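Local coordinates for protein ulvan Lyase-PL25 (Pseudoalteromonas sp. PLSV, PDB 5UAM) that probably cleaves ulvan, the sulfated cell-wall polysaccharide of green seaweeds, by a lyase reaction carried out on a zinc-containing beta-propeller, at residues 151-156 with 196-201; 188-193 with 264-269. One frame throughout, in Å; residues are numbered along the deposited sequence.

Contact 1. Residues 151-156 with 196-201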
ATOM      1  N   GLN A 151      13.461  11.368  17.371  1.00 15.14           N
ATOM      2  CA  GLN A 151      14.820  10.843  17.272  1.00 17.10           C
ATOM      3  C   GLN A 151      14.778   9.380  16.867  1.00 16.71           C
ATOM      4  O   GLN A 151      13.950   8.614  17.373  1.00 15.45           O
ATOM      5  CB  GLN A 151      15.578  10.960  18.608  1.00 18.65           C
ATOM      6  CG  GLN A 151      15.703  12.342  19.175  1.00 24.51           C
ATOM      7  CD  GLN A 151      16.409  12.312  20.537  1.00 38.76           C
ATOM      8  OE1 GLN A 151      17.230  11.429  20.801  1.00 38.36           O
ATOM      9  NE2 GLN A 151      16.061  13.244  21.416  1.00 43.24           N
ATOM     10  N   TRP A 152      15.692   9.001  15.970  1.00 15.84           N
ATOM     11  CA  TRP A 152      15.644   7.727  15.265  1.00 16.09           C
ATOM     12  C   TRP A 152      17.008   7.052  15.248  1.00 16.80           C
ATOM     13  O   TRP A 152      18.054   7.709  15.294  1.00 19.30           O
ATOM     14  CB  TRP A 152      15.169   7.970  13.810  1.00 17.08           C
ATOM     15  CG  TRP A 152      13.781   8.492  13.859  1.00 15.24           C
ATOM     16  CD1 TRP A 152      13.392   9.794  14.037  1.00 16.42           C
ATOM     17  CD2 TRP A 152      12.602   7.715  13.840  1.00 14.35           C
ATOM     18  NE1 TRP A 152      12.019   9.859  14.111  1.00 15.40           N
ATOM     19  CE2 TRP A 152      11.514   8.590  14.000  1.00 15.09           C
ATOM     20  CE3 TRP A 152      12.346   6.352  13.678  1.00 15.28           C
ATOM     21  CZ2 TRP A 152      10.200   8.135  14.042  1.00 16.00           C
ATOM     22  CZ3 TRP A 152      11.037   5.908  13.702  1.00 15.50           C
ATOM     23  CH2 TRP A 152       9.980   6.807  13.887  1.00 16.24           C
ATOM     24  N   GLU A 153      16.988   5.731  15.165  1.00 17.04           N
ATOM     25  CA  GLU A 153      18.198   4.967  14.936  1.00 19.02           C
ATOM     26  C   GLU A 153      17.933   3.914  13.872  1.00 15.98           C
ATOM     27  O   GLU A 153      16.812   3.419  13.703  1.00 16.56           O
ATOM     28  CB  GLU A 153      18.737   4.326  16.217  1.00 24.10           C
ATOM     29  CG  GLU A 153      17.814   3.303  16.827  1.00 23.14           C
ATOM     30  CD  GLU A 153      18.310   2.788  18.181  1.00 43.30           C
ATOM     31  OE1 GLU A 153      19.294   3.354  18.709  1.00 50.77           O
ATOM     32  OE2 GLU A 153      17.715   1.817  18.707  1.00 36.25           O
ATOM     33  N   ASP A 154      18.994   3.589  13.152  1.00 18.53           N
ATOM     34  CA  ASP A 154      18.934   2.585  12.115  1.00 16.03           C
ATOM     35  C   ASP A 154      19.012   1.187  12.717  1.00 16.46           C
ATOM     36  O   ASP A 154      19.853   0.910  13.585  1.00 20.46           O
ATOM     37  CB  ASP A 154      20.109   2.791  11.157  1.00 18.25           C
ATOM     38  CG  ASP A 154      20.124   4.176  10.549  1.00 25.51           C
ATOM     39  OD1 ASP A 154      19.041   4.654  10.156  1.00 21.92           O
ATOM     40  OD2 ASP A 154      21.207   4.810  10.483  1.00 33.81           O
ATOM     41  N   LEU A 155      18.186   0.269  12.238  0.68 15.98           N
ATOM     42  CA  LEU A 155      18.411  -1.144  12.541  0.68 16.85           C
ATOM     43  C   LEU A 155      18.878  -1.928  11.331  0.68 19.13           C
ATOM     44  O   LEU A 155      19.747  -2.787  11.443  0.68 21.69           O
ATOM     45  CB  LEU A 155      17.135  -1.803  13.080  0.68 20.82           C
ATOM     46  CG  LEU A 155      16.539  -1.181  14.338  0.68 17.54           C
ATOM     47  CD1 LEU A 155      15.373  -2.021  14.837  0.68 17.94           C
ATOM     48  CD2 LEU A 155      17.601  -1.044  15.432  0.68 23.29           C
ATOM     49  N   ASN A 156      18.397  -1.537  10.178  1.00 23.10           N
ATOM     50  CA  ASN A 156      18.479  -2.261   8.929  1.00 20.86           C
ATOM     51  C   ASN A 156      18.775  -3.738   9.129  1.00 21.84           C
ATOM     52  O   ASN A 156      19.849  -4.221   8.759  1.00 22.86           O
ATOM     53  CB  ASN A 156      19.543  -1.558   8.103  1.00 21.02           C
ATOM     54  CG  ASN A 156      19.249  -0.076   7.969  1.00 22.79           C
ATOM     55  OD1 ASN A 156      18.080   0.324   8.003  1.00 18.75           O
ATOM     56  ND2 ASN A 156      20.294   0.749   7.834  1.00 24.28           N
ATOM     57  N   ASN A 196       9.775  -7.627  19.055  1.00 15.02           N
ATOM     58  CA  ASN A 196       9.444  -6.222  18.818  1.00 14.26           C
ATOM     59  C   ASN A 196      10.283  -5.620  17.700  1.00 14.79           C
ATOM     60  O   ASN A 196      10.594  -4.431  17.709  1.00 16.21           O
ATOM     61  CB  ASN A 196       9.545  -5.403  20.110  1.00 15.86           C
ATOM     62  CG  ASN A 196       8.581  -5.887  21.172  1.00 18.73           C
ATOM     63  OD1 ASN A 196       7.523  -6.419  20.855  1.00 20.97           O
ATOM     64  ND2 ASN A 196       8.963  -5.764  22.432  1.00 23.68           N
ATOM     65  N   GLY A 197      10.629  -6.428  16.706  1.00 14.76           N
ATOM     66  CA  GLY A 197      11.289  -5.913  15.525  1.00 15.68           C
ATOM     67  C   GLY A 197      12.782  -5.744  15.654  1.00 15.53           C
ATOM     68  O   GLY A 197      13.404  -5.149  14.763  1.00 15.25           O
ATOM     69  N   ARG A 198      13.375  -6.260  16.725  1.00 14.84           N
ATOM     70  CA  ARG A 198      14.816  -6.137  16.936  1.00 15.05           C
ATOM     71  C   ARG A 198      15.582  -7.201  16.165  1.00 15.50           C
ATOM     72  O   ARG A 198      16.728  -6.961  15.767  1.00 17.39           O
ATOM     73  CB  ARG A 198      15.127  -6.180  18.431  1.00 17.09           C
ATOM     74  CG  ARG A 198      14.429  -5.090  19.223  1.00 19.21           C
ATOM     75  CD  ARG A 198      14.942  -3.718  18.849  1.00 22.58           C
ATOM     76  NE  ARG A 198      14.139  -2.645  19.443  1.00 20.40           N
ATOM     77  CZ  ARG A 198      14.535  -1.379  19.520  1.00 22.63           C
ATOM     78  NH1 ARG A 198      15.734  -1.013  19.067  1.00 21.79           N
ATOM     79  NH2 ARG A 198      13.732  -0.483  20.064  1.00 20.31           N
ATOM     80  N   THR A 199      14.983  -8.374  15.945  1.00 15.77           N
ATOM     81  CA  THR A 199      15.545  -9.371  15.044  1.00 16.44           C
ATOM     82  C   THR A 199      14.416 -10.022  14.259  1.00 18.20           C
ATOM     83  O   THR A 199      13.295 -10.178  14.750  1.00 17.86           O
ATOM     84  CB  THR A 199      16.353 -10.449  15.767  1.00 22.38           C
ATOM     85  OG1 THR A 199      15.479 -11.272  16.514  1.00 23.94           O
ATOM     86  CG2 THR A 199      17.329  -9.839  16.730  1.00 21.72           C
ATOM     87  N   PHE A 200      14.727 -10.385  13.022  1.00 16.66           N
ATOM     88  CA  PHE A 200      13.775 -11.007  12.115  1.00 14.70           C
ATOM     89  C   PHE A 200      14.320 -12.343  11.661  1.00 16.67           C
ATOM     90  O   PHE A 200      15.524 -12.491  11.437  1.00 18.89           O
ATOM     91  CB  PHE A 200      13.533 -10.146  10.877  1.00 14.83           C
ATOM     92  CG  PHE A 200      12.587  -9.007  11.104  1.00 12.77           C
ATOM     93  CD1 PHE A 200      13.046  -7.790  11.593  1.00 15.85           C
ATOM     94  CD2 PHE A 200      11.248  -9.147  10.845  1.00 13.29           C
ATOM     95  CE1 PHE A 200      12.166  -6.733  11.795  1.00 15.56           C
ATOM     96  CE2 PHE A 200      10.362  -8.111  11.049  1.00 14.14           C
ATOM     97  CZ  PHE A 200      10.825  -6.898  11.532  1.00 15.52           C
ATOM     98  N   ALA A 201      13.425 -13.311  11.546  1.00 15.05           N
ATOM     99  CA  ALA A 201      13.758 -14.597  10.958  1.00 15.16           C
ATOM    100  C   ALA A 201      13.924 -14.467   9.443  1.00 14.67           C
ATOM    101  O   ALA A 201      13.530 -13.473   8.821  1.00 15.82           O
ATOM    102  CB  ALA A 201      12.684 -15.636  11.300  1.00 17.52           C
TER
HETATM  103  O   HOH W   1      15.162   2.115  19.999  1.00 18.68           O

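Contact 2. Residues 188-193 with 264-269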
ATOM      1  N   TRP A 188       7.475 -13.102  -3.435  1.00 12.56           N
ATOM      2  CA  TRP A 188       6.958 -12.317  -2.317  1.00 12.04           C
ATOM      3  C   TRP A 188       7.120 -13.132  -1.050  1.00 13.77           C
ATOM      4  O   TRP A 188       6.927 -14.354  -1.062  1.00 13.59           O
ATOM      5  CB  TRP A 188       5.498 -11.918  -2.511  1.00 13.13           C
ATOM      6  CG  TRP A 188       5.360 -10.786  -3.476  1.00 13.40           C
ATOM      7  CD1 TRP A 188       5.618 -10.831  -4.811  1.00 15.75           C
ATOM      8  CD2 TRP A 188       4.994  -9.444  -3.181  1.00 14.18           C
ATOM      9  NE1 TRP A 188       5.416  -9.601  -5.374  1.00 16.26           N
ATOM     10  CE2 TRP A 188       5.017  -8.736  -4.400  1.00 12.37           C
ATOM     11  CE3 TRP A 188       4.633  -8.776  -2.013  1.00 14.61           C
ATOM     12  CZ2 TRP A 188       4.686  -7.378  -4.481  1.00 16.57           C
ATOM     13  CZ3 TRP A 188       4.300  -7.385  -2.109  1.00 16.42           C
ATOM     14  CH2 TRP A 188       4.333  -6.741  -3.328  1.00 14.66           C
ATOM     15  N   VAL A 189       7.483 -12.447   0.026  1.00 12.82           N
ATOM     16  CA  VAL A 189       7.888 -13.091   1.261  1.00 12.24           C
ATOM     17  C   VAL A 189       7.318 -12.326   2.446  1.00 13.20           C
ATOM     18  O   VAL A 189       6.868 -11.185   2.333  1.00 12.94           O
ATOM     19  CB  VAL A 189       9.421 -13.128   1.408  1.00 13.82           C
ATOM     20  CG1 VAL A 189      10.085 -13.792   0.206  1.00 14.97           C
ATOM     21  CG2 VAL A 189       9.958 -11.713   1.602  1.00 14.46           C
ATOM     22  N   TYR A 190       7.433 -12.942   3.611  1.00 12.46           N
ATOM     23  CA  TYR A 190       7.401 -12.191   4.856  1.00 13.11           C
ATOM     24  C   TYR A 190       8.625 -12.510   5.696  1.00 13.76           C
ATOM     25  O   TYR A 190       9.248 -13.565   5.561  1.00 13.89           O
ATOM     26  CB  TYR A 190       6.123 -12.453   5.665  1.00 13.07           C
ATOM     27  CG  TYR A 190       5.973 -13.863   6.202  1.00 13.64           C
ATOM     28  CD1 TYR A 190       6.580 -14.253   7.383  1.00 14.27           C
ATOM     29  CD2 TYR A 190       5.201 -14.814   5.535  1.00 14.84           C
ATOM     30  CE1 TYR A 190       6.436 -15.539   7.885  1.00 13.64           C
ATOM     31  CE2 TYR A 190       5.053 -16.093   6.033  1.00 16.58           C
ATOM     32  CZ  TYR A 190       5.664 -16.465   7.213  1.00 15.97           C
ATOM     33  OH  TYR A 190       5.496 -17.753   7.689  1.00 16.98           O
ATOM     34  N   GLN A 191       8.975 -11.550   6.563  1.00 12.30           N
ATOM     35  CA  GLN A 191       9.891 -11.796   7.661  1.00 12.99           C
ATOM     36  C   GLN A 191       9.167 -11.542   8.969  1.00 13.87           C
ATOM     37  O   GLN A 191       8.450 -10.545   9.113  1.00 13.80           O
ATOM     38  CB  GLN A 191      11.149 -10.926   7.575  1.00 13.47           C
ATOM     39  CG  GLN A 191      12.073 -11.294   6.434  1.00 13.40           C
ATOM     40  CD  GLN A 191      13.401 -10.601   6.493  1.00 14.22           C
ATOM     41  OE1 GLN A 191      13.644  -9.591   5.808  1.00 14.91           O
ATOM     42  NE2 GLN A 191      14.283 -11.136   7.316  1.00 14.49           N
ATOM     43  N   LYS A 192       9.373 -12.459   9.910  1.00 13.08           N
ATOM     44  CA  LYS A 192       8.673 -12.481  11.188  1.00 13.62           C
ATOM     45  C   LYS A 192       9.628 -12.123  12.322  1.00 14.42           C
ATOM     46  O   LYS A 192      10.748 -12.637  12.391  1.00 15.02           O
ATOM     47  CB  LYS A 192       8.091 -13.881  11.440  1.00 14.48           C
ATOM     48  CG  LYS A 192       7.363 -14.056  12.778  1.00 17.44           C
ATOM     49  CD  LYS A 192       6.898 -15.492  12.968  1.00 17.37           C
ATOM     50  CE  LYS A 192       6.242 -15.657  14.302  1.00 19.86           C
ATOM     51  NZ  LYS A 192       5.791 -17.056  14.511  1.00 22.44           N
ATOM     52  N   SER A 193       9.165 -11.266  13.234  1.00 14.35           N
ATOM     53  CA  SER A 193       9.916 -10.932  14.441  1.00 15.54           C
ATOM     54  C   SER A 193       9.038 -11.171  15.655  1.00 15.50           C
ATOM     55  O   SER A 193       7.891 -10.725  15.689  1.00 16.26           O
ATOM     56  CB  SER A 193      10.370  -9.463  14.443  1.00 14.28           C
ATOM     57  OG  SER A 193      10.879  -9.110  15.722  1.00 15.65           O
ATOM     58  N   MET A 264      -6.033 -15.068  -0.559  1.00 14.58           N
ATOM     59  CA  MET A 264      -5.766 -16.161   0.359  1.00 15.50           C
ATOM     60  C   MET A 264      -5.561 -15.611   1.764  1.00 12.92           C
ATOM     61  O   MET A 264      -5.393 -14.408   1.963  1.00 13.81           O
ATOM     62  CB  MET A 264      -4.579 -17.019  -0.107  1.00 15.76           C
ATOM     63  CG  MET A 264      -3.270 -16.287  -0.192  1.00 14.17           C
ATOM     64  SD  MET A 264      -2.153 -17.296  -1.201  1.00 16.81           S
ATOM     65  CE  MET A 264      -0.650 -16.315  -1.154  1.00 16.88           C
ATOM     66  N   SER A 265      -5.541 -16.525   2.732  1.00 15.03           N
ATOM     67  CA  SER A 265      -5.460 -16.198   4.148  0.62 14.95           C
ATOM     68  C   SER A 265      -4.303 -16.967   4.782  1.00 16.37           C
ATOM     69  O   SER A 265      -3.994 -18.083   4.381  1.00 17.66           O
ATOM     70  CB  SER A 265      -6.789 -16.581   4.818  0.62 21.51           C
ATOM     71  OG  SER A 265      -6.881 -16.154   6.163  0.62 23.12           O
ATOM     72  N   PHE A 266      -3.689 -16.356   5.793  1.00 15.84           N
ATOM     73  CA  PHE A 266      -2.530 -16.867   6.515  1.00 16.84           C
ATOM     74  C   PHE A 266      -2.913 -16.928   7.985  1.00 16.38           C
ATOM     75  O   PHE A 266      -3.166 -15.895   8.610  1.00 15.49           O
ATOM     76  CB  PHE A 266      -1.377 -15.889   6.267  1.00 15.87           C
ATOM     77  CG  PHE A 266      -0.128 -16.099   7.098  1.00 15.63           C
ATOM     78  CD1 PHE A 266       0.243 -17.322   7.635  1.00 18.33           C
ATOM     79  CD2 PHE A 266       0.689 -15.012   7.318  1.00 16.34           C
ATOM     80  CE1 PHE A 266       1.433 -17.442   8.379  1.00 20.25           C
ATOM     81  CE2 PHE A 266       1.866 -15.126   8.052  1.00 17.87           C
ATOM     82  CZ  PHE A 266       2.232 -16.313   8.581  1.00 18.59           C
ATOM     83  N   ASN A 267      -2.975 -18.132   8.539  1.00 17.30           N
ATOM     84  CA  ASN A 267      -3.214 -18.304   9.963  1.00 17.08           C
ATOM     85  C   ASN A 267      -1.867 -18.204  10.671  1.00 20.67           C
ATOM     86  O   ASN A 267      -1.020 -19.088  10.535  1.00 21.20           O
ATOM     87  CB  ASN A 267      -3.884 -19.646  10.220  1.00 19.24           C
ATOM     88  CG  ASN A 267      -4.193 -19.878  11.686  1.00 24.79           C
ATOM     89  OD1 ASN A 267      -3.413 -19.530  12.576  1.00 23.05           O
ATOM     90  ND2 ASN A 267      -5.336 -20.496  11.944  1.00 30.08           N
ATOM     91  N   THR A 268      -1.649 -17.102  11.396  1.00 20.20           N
ATOM     92  CA  THR A 268      -0.335 -16.895  11.996  1.00 19.07           C
ATOM     93  C   THR A 268      -0.068 -17.788  13.195  1.00 21.98           C
ATOM     94  O   THR A 268       1.091 -17.902  13.602  1.00 25.71           O
ATOM     95  CB  THR A 268      -0.141 -15.436  12.425  1.00 18.28           C
ATOM     96  OG1 THR A 268      -1.042 -15.116  13.503  1.00 21.51           O
ATOM     97  CG2 THR A 268      -0.322 -14.498  11.268  1.00 18.70           C
ATOM     98  N   LYS A 269      -1.093 -18.428  13.769  1.00 21.70           N
ATOM     99  CA  LYS A 269      -0.870 -19.330  14.888  1.00 24.94           C
ATOM    100  C   LYS A 269      -0.369 -20.681  14.397  1.00 28.02           C
ATOM    101  O   LYS A 269       0.587 -21.234  14.952  1.00 28.09           O
ATOM    102  CB  LYS A 269      -2.164 -19.476  15.685  1.00 28.03           C
ATOM    103  CG  LYS A 269      -2.073 -20.419  16.882  1.00 36.39           C
ATOM    104  CD  LYS A 269      -3.414 -20.552  17.599  1.00 45.87           C
ATOM    105  CE  LYS A 269      -4.442 -21.374  16.806  1.00 53.03           C
ATOM    106  NZ  LYS A 269      -4.305 -22.857  16.986  1.00 57.66           N
TER
HETATM  107  O   HOH W   2       4.004 -17.715  12.073  1.00 37.09           O

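Contact 1. Residues 151-156 with 196-201
Glu153 OE2 is gripped twice, by water 1, which donates to it at 2.9 Å, and by Arg198. The direct link is the poorer one: Arg198 NH1 lies 3.5 Å from Glu153 OE2, a salt bridge whose hydrogen bond is weak although the N-H points fairly well at the oxygen (151°). The carboxylate and guanidinium planes stand 87° apart, so the two groups do not face each other as a flat two-pronged pair; OE2 alone comes up to the guanidinium at its edge. The water repairs part of that mismatch, accepting from Arg198 NH2 at 3.0 Å and closing a small ring of three partners.

Arg198 starts off in the wrong direction, its CB pointing away from 151-156. A bend at chi2 (-66°), followed by an extended run, brings the guanidinium back to the acid, and the same group makes a cation-pi contact with Tyr111. This is a seam between neighbouring blades of the beta-propeller: strand 152-154 is the outermost strand of one four-stranded blade, while 196-201 belongs to the turn joining strands 188-193 and 204-211 of the next.

Beside the ion pair, Leu155 supplies the apolar part in the conformer described here, one of two modelled. Its CD1 rests 3.7 Å from Gly197 O, and its CD2 comes within 4.1 Å of Arg198 NH1. Gly197 has left-handed backbone angles, at which a CB would press on Asn196 O; its own carbonyl oxygen also accepts a hydrogen bond from Asn157 ND2, just beyond strand 152-154.

Contact 2. Residues 188-193 with 264-269
Tyr190 and Phe266 make the aromatic part of this contact, each reaching out from the third strand of its own propeller blade. Their planes are nearly parallel, 26° apart, but slid so far that the rings barely overlap, with centroids 5.0 Å apart. The outer end of the phenylalanine does the touching: Phe266 CZ sits 3.7 Å from Tyr190 CZ, and Phe266 CE2 lies over one face of the tyrosine near its rim. Phe266 gets there because its CG stands anti to the backbone N (chi1 171°), which throws the ring outward from the strand. Tyr176 meets both rings edge-to-face, and Trp273 stacks on Phe266. With an alanine in place of Tyr190, Phe266 would probably lose the ring it is slid against and a gap would be likely to open between the two strands.

The polar link goes through solvent. Lys192, fully extended, places NZ 3.1 Å from water 2, which in turn donates to Thr268 O at 3.3 Å.

Within 264-269 the strand ends in an Asx turn, where Asn267 OD1 accepts from Lys269 N at 2.8 Å. The turn carries Thr268 back so that its CG2 covers the side of the Phe266 ring remote from Tyr190.

No direct hydrogen bond joins the two segments, so dispersion between rings, helped by one water bridge, probably supplies most of the attraction.

In the fold
Strand 188-193 of contact 2 runs into the turn that carries 196-201 of contact 1, so one blade meets a different neighbour in each contact. Their centres are 19 Å apart, yet they touch directly: Ala201 N lies 2.9 Å from Lys192 O, and Ala201 O lies 2.9 Å from Gln191 NE2, both probable hydrogen bonds. Contact 1 is remote from the catalytic residues. Contact 2 is nearer, the Tyr190 side chain being about 11 Å from that of Arg180, which probably binds substrate, and about 12 Å from that of Tyr164, the probable proton acceptor. Zinc, held by His184, His240, Cys242 and His254, ties together the same two blades that contact 2 joins.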